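PDB 2CV8: tRNA-splicing endonuclease from Sulfolobus tokodaii, which probably cleaves precursor tRNA at both splice sites to release the intron, leaving tRNA halves with 2',3'-cyclic phosphate and 5'-hydroxyl ends. Local coordinates for residues B[3-7]-B[8-12]. Numbering follows the deposited sequence.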
loop_
_atom_site.group_PDB
_atom_site.type_symbol
_atom_site.label_atom_id
_atom_site.label_comp_id
_atom_site.label_asym_id
_atom_site.label_seq_id
_atom_site.Cartn_x
_atom_site.Cartn_y
_atom_site.Cartn_z
ATOM N N GLY B 3 4.625 -24.317 28.531
ATOM C CA GLY B 3 3.357 -24.232 27.833
ATOM C C GLY B 3 3.096 -25.466 27.002
ATOM O O GLY B 3 4.021 -26.113 26.508
ATOM N N GLU B 4 1.822 -25.796 26.852
ATOM C CA GLU B 4 1.410 -26.964 26.086
ATOM C C GLU B 4 0.971 -26.585 24.683
ATOM O O GLU B 4 0.254 -25.608 24.484
ATOM C CB GLU B 4 0.244 -27.683 26.791
ATOM C CG GLU B 4 0.637 -28.852 27.689
ATOM C CD GLU B 4 0.783 -30.161 26.928
ATOM O OE1 GLU B 4 1.173 -31.171 27.552
ATOM O OE2 GLU B 4 0.504 -30.185 25.709
ATOM N N LEU B 5 1.419 -27.360 23.708
ATOM C CA LEU B 5 1.010 -27.127 22.341
ATOM C C LEU B 5 -0.279 -27.907 22.184
ATOM O O LEU B 5 -0.339 -29.093 22.504
ATOM C CB LEU B 5 2.041 -27.658 21.350
ATOM C CG LEU B 5 1.567 -27.691 19.892
ATOM C CD1 LEU B 5 1.154 -26.293 19.446
ATOM C CD2 LEU B 5 2.680 -28.243 19.002
ATOM N N VAL B 6 -1.311 -27.233 21.707
ATOM C CA VAL B 6 -2.596 -27.866 21.495
ATOM C C VAL B 6 -3.121 -27.346 20.159
ATOM O O VAL B 6 -3.772 -26.302 20.091
ATOM C CB VAL B 6 -3.570 -27.552 22.679
ATOM C CG1 VAL B 6 -3.477 -26.089 23.063
ATOM C CG2 VAL B 6 -4.996 -27.915 22.306
ATOM N N LYS B 7 -2.799 -28.082 19.097
ATOM C CA LYS B 7 -3.207 -27.734 17.738
ATOM C C LYS B 7 -2.305 -26.651 17.153
ATOM O O LYS B 7 -1.116 -26.874 16.909
ATOM C CB LYS B 7 -4.654 -27.243 17.725
ATOM C CG LYS B 7 -5.654 -28.238 18.254
ATOM C CD LYS B 7 -6.939 -27.537 18.620
ATOM C CE LYS B 7 -8.069 -28.522 18.780
ATOM N NZ LYS B 7 -8.355 -29.248 17.513
ATOM N N ASP B 8 -2.889 -25.476 16.935
ATOM C CA ASP B 8 -2.174 -24.336 16.375
ATOM C C ASP B 8 -1.928 -23.249 17.430
ATOM O O ASP B 8 -1.486 -22.137 17.112
ATOM C CB ASP B 8 -2.977 -23.752 15.212
ATOM C CG ASP B 8 -4.404 -23.406 15.604
ATOM O OD1 ASP B 8 -5.129 -22.833 14.762
ATOM O OD2 ASP B 8 -4.803 -23.710 16.752
ATOM N N LYS B 9 -2.219 -23.578 18.685
ATOM C CA LYS B 9 -2.029 -22.646 19.780
ATOM C C LYS B 9 -1.288 -23.250 20.970
ATOM O O LYS B 9 -1.095 -24.465 21.049
ATOM C CB LYS B 9 -3.378 -22.085 20.213
ATOM C CG LYS B 9 -3.901 -21.060 19.229
ATOM C CD LYS B 9 -5.197 -20.410 19.686
ATOM C CE LYS B 9 -5.526 -19.206 18.810
ATOM N NZ LYS B 9 -5.504 -19.552 17.353
ATOM N N ILE B 10 -0.862 -22.389 21.889
ATOM C CA ILE B 10 -0.136 -22.827 23.073
ATOM C C ILE B 10 -0.837 -22.412 24.358
ATOM O O ILE B 10 -1.078 -21.234 24.607
ATOM C CB ILE B 10 1.296 -22.284 23.045
ATOM C CG1 ILE B 10 2.059 -22.976 21.915
ATOM C CG2 ILE B 10 1.986 -22.512 24.374
ATOM C CD1 ILE B 10 3.397 -22.395 21.648
ATOM N N LEU B 11 -1.148 -23.407 25.173
ATOM C CA LEU B 11 -1.856 -23.212 26.425
ATOM C C LEU B 11 -0.933 -23.007 27.623
ATOM O O LEU B 11 0.045 -23.735 27.796
ATOM C CB LEU B 11 -2.745 -24.437 26.664
ATOM C CG LEU B 11 -3.748 -24.472 27.813
ATOM C CD1 LEU B 11 -4.880 -23.485 27.541
ATOM C CD2 LEU B 11 -4.294 -25.885 27.945
ATOM N N ILE B 12 -1.235 -22.005 28.442
ATOM C CA ILE B 12 -0.461 -21.750 29.658
ATOM C C ILE B 12 -1.452 -22.024 30.791
ATOM O O ILE B 12 -2.264 -21.154 31.133
ATOM C CB ILE B 12 0.014 -20.277 29.762
ATOM C CG1 ILE B 12 0.948 -19.931 28.599
ATOM C CG2 ILE B 12 0.729 -20.056 31.106
ATOM C CD1 ILE B 12 2.298 -20.607 28.666
#
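Glu4 and Leu11 pair through their backbones in a tight β-hairpin, the first two strands of the N-terminal domain. The strands run antiparallel, their N-to-C directions 144° apart over these short segments. A type II' turn from Val6 to Lys9 joins them, with Lys7 and Asp8 at its corners. Lys7 takes the positive phi that this turn needs at its first corner.

Four backbone hydrogen bonds hold the hairpin. Glu4 N donates to Leu11 O at 2.9 Å, and Leu11 N returns a bond to Glu4 O at 2.7 Å. Next to the turn, Val6 N reaches Lys9 O at 2.9 Å in an almost straight bond (177°). The closing bond, Lys9 N to Val6 O, is weak at 3.4 Å. Ile10 CA also makes a C-H...O contact with Glu4 O.

The apolar contacts split between the two faces. Leu5 and Ile10 form a non-hydrogen-bonded pair. Strand 63-66 runs parallel beside strand 2-6 in the same sheet, and Ile10 touches its Ile64. Helix 73-83 lies on this face, where Leu5 touches Ile79. Leu5 CD1 lies 4.2 Å from Ile10 CG1. Ile12 packs on helix 15-25, and its CD1 also turns back to Gly3 CA, at 3.9 Å.

Glu4, Val6, Lys9 and Leu11 share the other face. There the Val6 and Leu11 side chains meet on a diagonal, between the two hydrogen-bonded pairs, Val6 with Lys9 and Glu4 with Leu11. Val6 CG1 stands between the backbone N and the carbonyl carbon (chi1 43°), turned toward the partner strand, and sits 4.0 Å from Leu11 CB.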